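Beta-porphyranase A (Bacteroides plebeius, PDB 4AW7) hydrolyses the sulfated red-algal polysaccharide porphyran, cutting the (1->4) linkages between beta-D-galactopyranose and alpha-L-galactopyranose-6-sulfate. Local coordinates at residues Trp72-Tyr77 with Ala128-Asn133; Gly86-Met91 with Gly124-Glu129. All coordinates share one frame; numbering follows the deposited sequence.

Interaction 1: residues Trp72-Tyr77 with Ala128-Asn133. With L6S (6-O-sulfo-alpha-L-galactopyranose), chain B; GAL (beta-D-galactopyranose), chain C.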
loop_
_atom_site.group_PDB
_atom_site.type_symbol
_atom_site.label_atom_id
_atom_site.label_comp_id
_atom_site.label_asym_id
_atom_site.label_seq_id
_atom_site.Cartn_x
_atom_site.Cartn_y
_atom_site.Cartn_z
ATOM N N TRP A 72 15.639 -12.597 5.861
ATOM C CA TRP A 72 16.247 -13.920 5.949
ATOM C C TRP A 72 15.465 -14.857 5.079
ATOM O O TRP A 72 14.249 -14.736 4.983
ATOM C CB TRP A 72 16.235 -14.434 7.383
ATOM C CG TRP A 72 17.318 -15.498 7.584
ATOM C CD1 TRP A 72 17.160 -16.846 7.623
ATOM C CD2 TRP A 72 18.726 -15.248 7.738
ATOM N NE1 TRP A 72 18.383 -17.445 7.837
ATOM C CE2 TRP A 72 19.356 -16.483 7.890
ATOM C CE3 TRP A 72 19.500 -14.086 7.774
ATOM C CZ2 TRP A 72 20.741 -16.592 8.087
ATOM C CZ3 TRP A 72 20.867 -14.184 7.972
ATOM C CH2 TRP A 72 21.469 -15.428 8.107
ATOM N N GLY A 73 16.115 -15.795 4.432
ATOM C CA GLY A 73 15.501 -16.619 3.445
ATOM C C GLY A 73 16.457 -17.690 2.967
ATOM O O GLY A 73 17.471 -17.951 3.615
ATOM N N PRO A 74 16.111 -18.301 1.848
ATOM C CA PRO A 74 16.949 -19.421 1.367
ATOM C C PRO A 74 18.381 -19.028 1.086
ATOM O O PRO A 74 19.284 -19.886 1.189
ATOM C CB PRO A 74 16.258 -19.855 0.062
ATOM C CG PRO A 74 14.860 -19.282 0.146
ATOM C CD PRO A 74 14.954 -18.061 0.980
ATOM N N TYR A 75 18.598 -17.779 0.677
ATOM C CA TYR A 75 19.910 -17.359 0.171
ATOM C C TYR A 75 20.822 -16.944 1.310
ATOM O O TYR A 75 22.021 -17.289 1.314
ATOM C CB TYR A 75 19.749 -16.318 -0.967
ATOM C CG TYR A 75 18.876 -16.882 -2.023
ATOM C CD1 TYR A 75 19.355 -17.892 -2.872
ATOM C CD2 TYR A 75 17.545 -16.532 -2.138
ATOM C CE1 TYR A 75 18.531 -18.513 -3.768
ATOM C CE2 TYR A 75 16.716 -17.144 -3.047
ATOM C CZ TYR A 75 17.204 -18.172 -3.854
ATOM O OH TYR A 75 16.315 -18.780 -4.762
ATOM N N SER A 76 20.261 -16.302 2.334
ATOM C CA SER A 76 21.010 -16.006 3.550
ATOM C C SER A 76 21.281 -17.348 4.296
ATOM O O SER A 76 22.411 -17.603 4.739
ATOM C CB SER A 76 20.318 -14.882 4.386
ATOM O OG SER A 76 18.922 -15.024 4.412
ATOM N N TYR A 77 20.296 -18.246 4.345
ATOM C CA TYR A 77 20.521 -19.562 4.966
ATOM C C TYR A 77 21.635 -20.335 4.242
ATOM O O TYR A 77 22.547 -20.878 4.862
ATOM C CB TYR A 77 19.221 -20.355 4.924
ATOM C CG TYR A 77 19.348 -21.789 5.423
ATOM C CD1 TYR A 77 19.761 -22.800 4.557
ATOM C CD2 TYR A 77 19.040 -22.144 6.744
ATOM C CE1 TYR A 77 19.895 -24.110 4.981
ATOM C CE2 TYR A 77 19.174 -23.467 7.182
ATOM C CZ TYR A 77 19.599 -24.442 6.287
ATOM O OH TYR A 77 19.725 -25.766 6.674
ATOM N N ALA A 128 12.742 -23.724 -3.619
ATOM C CA ALA A 128 11.731 -24.775 -3.453
ATOM C C ALA A 128 12.207 -25.908 -2.571
ATOM O O ALA A 128 11.450 -26.409 -1.757
ATOM C CB ALA A 128 11.220 -25.261 -4.775
ATOM N N GLU A 129 13.480 -26.286 -2.677
ATOM C CA GLU A 129 13.996 -27.329 -1.822
ATOM C C GLU A 129 14.055 -26.881 -0.337
ATOM O O GLU A 129 13.684 -27.638 0.568
ATOM C CB GLU A 129 15.353 -27.747 -2.397
ATOM C CG GLU A 129 16.142 -28.770 -1.613
ATOM C CD GLU A 129 15.591 -30.192 -1.659
ATOM O OE1 GLU A 129 14.599 -30.449 -2.360
ATOM O OE2 GLU A 129 16.213 -31.047 -0.996
ATOM N N TYR A 130 14.506 -25.657 -0.097
ATOM C CA TYR A 130 14.610 -25.106 1.231
ATOM C C TYR A 130 13.214 -25.057 1.873
ATOM O O TYR A 130 13.016 -25.586 2.970
ATOM C CB TYR A 130 15.183 -23.671 1.153
ATOM C CG TYR A 130 15.226 -22.964 2.484
ATOM C CD1 TYR A 130 16.167 -23.300 3.441
ATOM C CD2 TYR A 130 14.314 -21.942 2.794
ATOM C CE1 TYR A 130 16.210 -22.641 4.655
ATOM C CE2 TYR A 130 14.371 -21.295 3.992
ATOM C CZ TYR A 130 15.308 -21.645 4.922
ATOM O OH TYR A 130 15.381 -21.022 6.144
ATOM N N TYR A 131 12.234 -24.456 1.199
ATOM C CA TYR A 131 10.920 -24.304 1.805
ATOM C C TYR A 131 10.133 -25.614 1.886
ATOM O O TYR A 131 9.413 -25.838 2.859
ATOM C CB TYR A 131 10.143 -23.187 1.108
ATOM C CG TYR A 131 10.634 -21.781 1.450
ATOM C CD1 TYR A 131 10.728 -21.358 2.761
ATOM C CD2 TYR A 131 10.984 -20.877 0.449
ATOM C CE1 TYR A 131 11.146 -20.090 3.077
ATOM C CE2 TYR A 131 11.393 -19.588 0.758
ATOM C CZ TYR A 131 11.491 -19.202 2.058
ATOM O OH TYR A 131 11.902 -17.909 2.376
ATOM N N SER A 132 10.235 -26.479 0.879
ATOM C CA SER A 132 9.453 -27.723 0.902
ATOM C C SER A 132 9.961 -28.703 1.943
ATOM O O SER A 132 9.214 -29.625 2.308
ATOM C CB SER A 132 9.362 -28.347 -0.484
ATOM O OG SER A 132 10.600 -28.845 -0.868
ATOM N N ASN A 133 11.173 -28.505 2.439
ATOM C CA ASN A 133 11.713 -29.292 3.527
ATOM C C ASN A 133 11.706 -28.558 4.855
ATOM O O ASN A 133 12.502 -28.824 5.749
ATOM C CB ASN A 133 13.121 -29.810 3.173
ATOM C CG ASN A 133 13.069 -30.866 2.099
ATOM O OD1 ASN A 133 12.797 -32.036 2.388
ATOM N ND2 ASN A 133 13.336 -30.474 0.864
HETATM O O1S L6S B . 20.626 -21.706 9.811
HETATM O O2S L6S B . 21.316 -19.917 8.291
HETATM O O3S L6S B . 19.057 -19.884 9.298
HETATM C C1 L6S B . 23.481 -16.557 11.711
HETATM C C2 L6S B . 24.744 -16.839 12.563
HETATM C C3 L6S B . 24.444 -17.868 13.652
HETATM C C4 L6S B . 23.865 -19.144 12.999
HETATM C C5 L6S B . 22.605 -18.784 12.173
HETATM C C6 L6S B . 22.062 -19.980 11.431
HETATM O O2 L6S B . 25.213 -15.641 13.203
HETATM O O3 L6S B . 25.634 -18.205 14.361
HETATM O O4 L6S B . 24.878 -19.749 12.152
HETATM O O5 L6S B . 22.877 -17.730 11.159
HETATM O O6 L6S B . 20.912 -19.565 10.704
HETATM S S1 L6S B . 20.492 -20.255 9.493
HETATM C C1 GAL C . 19.895 -13.431 11.836
HETATM C C2 GAL C . 21.129 -14.034 12.487
HETATM C C3 GAL C . 21.391 -15.391 11.865
HETATM C C4 GAL C . 20.125 -16.250 11.944
HETATM C C5 GAL C . 18.922 -15.507 11.342
HETATM C C6 GAL C . 17.609 -16.280 11.445
HETATM O O2 GAL C . 22.213 -13.180 12.229
HETATM O O3 GAL C . 22.467 -15.997 12.557
HETATM O O4 GAL C . 19.873 -16.585 13.296
HETATM O O5 GAL C . 18.749 -14.236 11.973
HETATM O O6 GAL C . 16.562 -15.585 10.808
HETATM O O HOH W 1 12.420 -17.465 5.470
#

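Interaction 2: residues Gly86-Met91 with Gly124-Glu129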
loop_
_atom_site.group_PDB
_atom_site.type_symbol
_atom_site.label_atom_id
_atom_site.label_comp_id
_atom_site.label_asym_id
_atom_site.label_seq_id
_atom_site.Cartn_x
_atom_site.Cartn_y
_atom_site.Cartn_z
ATOM N N GLY A 86 25.484 -18.622 -4.932
ATOM C CA GLY A 86 25.081 -19.532 -5.954
ATOM C C GLY A 86 25.417 -20.987 -5.733
ATOM O O GLY A 86 25.248 -21.774 -6.681
ATOM N N LYS A 87 25.887 -21.312 -4.536
ATOM C CA LYS A 87 26.179 -22.699 -4.165
ATOM C C LYS A 87 25.326 -23.061 -2.943
ATOM O O LYS A 87 25.358 -22.368 -1.919
ATOM C CB LYS A 87 27.657 -22.826 -3.853
ATOM C CG LYS A 87 28.607 -22.388 -4.981
ATOM C CD LYS A 87 28.962 -23.476 -6.004
ATOM C CE LYS A 87 28.010 -23.511 -7.192
ATOM N NZ LYS A 87 28.737 -23.733 -8.481
ATOM N N TYR A 88 24.600 -24.177 -3.047
ATOM C CA TYR A 88 23.542 -24.521 -2.086
ATOM C C TYR A 88 23.859 -25.837 -1.371
ATOM O O TYR A 88 24.438 -26.763 -1.973
ATOM C CB TYR A 88 22.184 -24.539 -2.802
ATOM C CG TYR A 88 21.997 -23.241 -3.537
ATOM C CD1 TYR A 88 21.903 -22.040 -2.843
ATOM C CD2 TYR A 88 21.979 -23.196 -4.913
ATOM C CE1 TYR A 88 21.806 -20.820 -3.508
ATOM C CE2 TYR A 88 21.839 -21.997 -5.584
ATOM C CZ TYR A 88 21.787 -20.792 -4.863
ATOM O OH TYR A 88 21.682 -19.580 -5.538
ATOM N N PRO A 89 23.578 -25.878 -0.058
ATOM C CA PRO A 89 23.845 -27.087 0.743
ATOM C C PRO A 89 22.739 -28.102 0.500
ATOM O O PRO A 89 21.830 -27.854 -0.276
ATOM C CB PRO A 89 23.816 -26.559 2.160
ATOM C CG PRO A 89 22.676 -25.515 2.081
ATOM C CD PRO A 89 22.920 -24.829 0.738
ATOM N N GLN A 90 22.840 -29.295 1.102
ATOM C CA GLN A 90 21.700 -30.209 1.067
ATOM C C GLN A 90 20.795 -29.901 2.260
ATOM O O GLN A 90 21.255 -29.645 3.370
ATOM C CB GLN A 90 22.116 -31.696 1.080
ATOM C CG GLN A 90 23.348 -32.057 0.228
ATOM C CD GLN A 90 23.025 -32.324 -1.230
ATOM O OE1 GLN A 90 22.519 -33.400 -1.584
ATOM N NE2 GLN A 90 23.341 -31.359 -2.096
ATOM N N MET A 91 19.501 -29.902 2.013
ATOM C CA MET A 91 18.518 -29.643 3.041
ATOM C C MET A 91 18.196 -30.994 3.710
ATOM O O MET A 91 17.986 -31.986 3.002
ATOM C CB MET A 91 17.302 -29.013 2.349
ATOM C CG MET A 91 16.396 -28.226 3.208
ATOM S SD MET A 91 17.187 -26.906 4.074
ATOM C CE MET A 91 15.863 -26.527 5.231
ATOM N N GLY A 124 16.541 -21.016 -8.211
ATOM C CA GLY A 124 15.109 -21.226 -8.079
ATOM C C GLY A 124 14.787 -22.575 -7.458
ATOM O O GLY A 124 13.933 -22.702 -6.551
ATOM N N ALA A 125 15.464 -23.620 -7.933
ATOM C CA ALA A 125 15.280 -24.952 -7.347
ATOM C C ALA A 125 15.588 -24.963 -5.870
ATOM O O ALA A 125 14.888 -25.617 -5.085
ATOM C CB ALA A 125 16.156 -25.993 -8.096
ATOM N N TRP A 126 16.603 -24.227 -5.444
ATOM C CA TRP A 126 16.980 -24.191 -4.058
ATOM C C TRP A 126 15.866 -23.560 -3.227
ATOM O O TRP A 126 15.617 -24.019 -2.119
ATOM C CB TRP A 126 18.317 -23.467 -3.840
ATOM C CG TRP A 126 18.582 -23.206 -2.434
ATOM C CD1 TRP A 126 18.599 -21.994 -1.820
ATOM C CD2 TRP A 126 18.752 -24.188 -1.391
ATOM N NE1 TRP A 126 18.806 -22.141 -0.485
ATOM C CE2 TRP A 126 18.920 -23.480 -0.185
ATOM C CE3 TRP A 126 18.818 -25.593 -1.371
ATOM C CZ2 TRP A 126 19.104 -24.133 1.046
ATOM C CZ3 TRP A 126 19.017 -26.233 -0.152
ATOM C CH2 TRP A 126 19.148 -25.507 1.033
ATOM N N SER A 127 15.234 -22.472 -3.679
ATOM C CA SER A 127 14.162 -21.905 -2.869
ATOM C C SER A 127 13.111 -22.959 -2.592
ATOM O O SER A 127 12.615 -23.059 -1.472
ATOM C CB SER A 127 13.543 -20.659 -3.511
ATOM O OG SER A 127 12.817 -20.909 -4.710
ATOM N N ALA A 128 12.742 -23.724 -3.619
ATOM C CA ALA A 128 11.731 -24.775 -3.453
ATOM C C ALA A 128 12.207 -25.908 -2.571
ATOM O O ALA A 128 11.450 -26.409 -1.757
ATOM C CB ALA A 128 11.220 -25.261 -4.775
ATOM N N GLU A 129 13.480 -26.286 -2.677
ATOM C CA GLU A 129 13.996 -27.329 -1.822
ATOM C C GLU A 129 14.055 -26.881 -0.337
ATOM O O GLU A 129 13.684 -27.638 0.568
ATOM C CB GLU A 129 15.353 -27.747 -2.397
ATOM C CG GLU A 129 16.142 -28.770 -1.613
ATOM C CD GLU A 129 15.591 -30.192 -1.659
ATOM O OE1 GLU A 129 14.599 -30.449 -2.360
ATOM O OE2 GLU A 129 16.213 -31.047 -0.996
#

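Interaction 1: residues Trp72-Tyr77 with Ala128-Asn133
P74 and Y77, at the start of helix 74-82, pack against Y130 and Y131 near the end of helix 120-132, joining two helices of the (beta/alpha)8-barrel catalytic domain beside the bound glycan. The aromatic contacts centre on Y130. Its ring takes P74 CA over one face in a CH-pi contact, 4.1 Å from the centroid, and meets the Y77 ring obliquely, with the planes at 52°. The closest approach is Y130 CE1, which sits over the Y77 face 3.3 Å from Y77 CG. P74 is gripped from a second direction as well: its pyrrolidine lies across Y131, with P74 CG 3.5 Å from Y131 CE2, while Y130 CD2 rests on a face of the Y131 ring.

No hydrogen bond joins the two segments directly; the polar bridge between them is a water shared by the Y131 hydroxyl and W72 O, though its bond to W72 O is weak. Within 72-77, G73 N donates to S76 OG, tying the N-cap residue to the first turn of helix 74-82.

At the glycan, W72 is a platform: the galactose lies over one face of the indole, its C5 above the centre, and S76 OG lies over the opposite face. Swung anti to the backbone N (chi1 -157°), the indole meets the sulfated galactose with its edge. K81 also binds that sugar and makes a cation-pi contact with Y77. The sulfate oxygen O3S accepts a hydrogen bond from W72 NE1 at 2.9 Å and lies 3.4 Å from Y77 CD2.

Interaction 2: residues Gly86-Met91 with Gly124-Glu129
Segment 86-91 runs as an irregular, extended chain past one turn of helix 120-132, coming closest at Y88 and W126, whose CA atoms are 6.9 Å apart, and at M91 and E129, with no hydrogen bond between the two segments. The side chains instead line one face and the six-membered end of the W126 indole. With CG anti to the backbone N (chi1 169°), this ring extends from the helix toward the loop, and Y88 lies nearly parallel to it in an offset stack: the phenol and the five-membered ring have planes only 8° apart and centroids separated by 4.4 Å. The displacement brings each ring over the other residue's CB. W126 CB stands 3.9 Å from the centroid of the Y88 ring, and Y88 CB lies over the pyrrole part of the indole, so two CH-pi contacts reinforce the stack. On the other face of the phenol sits the backbone carbonyl carbon of G86.

P89 extends the cover along the same face of W126, its CD 4.1 Å from the centroid of the six-membered ring. Its carbonyl oxygen comes to 3.2 Å from W126 CZ3. At the far end of the indole, M91 makes an oblique Met-aromatic contact, SD lying 3.9 Å from W126 CH2. M91 CB points toward the helix, but a bend at chi2 (57°) leads the end of the chain away, while M91 CG passes E129 O.

The arrangement is a surface loop, between helix 74-82 and strand 99-101, packed on a helix of the barrel domain. A78 of helix 74-82 touches Y88, P89 and W126. Helix 120-132 is thus covered here by both the loop and helix 74-82, while helix 160-179 packs on it through contacts with A125, S127 and A128.

How the interactions relate
Both interactions use helix 120-132, and their centres lie about 7 Å apart. Interaction 1 is the more buried, close to strand 136-142 and bordering the glycan, so its aromatic packing continues into sugar stacking and sulfate recognition. Interaction 2 lies nearer the surface, where an irregular loop covers the helix by ring stacking, proline and sulfur contacts. The indole of W126 connects them: its NE1 probably donates a hydrogen bond to P74 O, giving the otherwise apolar second contact a polar tie to the first. Packing also bridges them, with M91 CE 3.7 Å from Y130 CD1 and M91 CG against N133 CB.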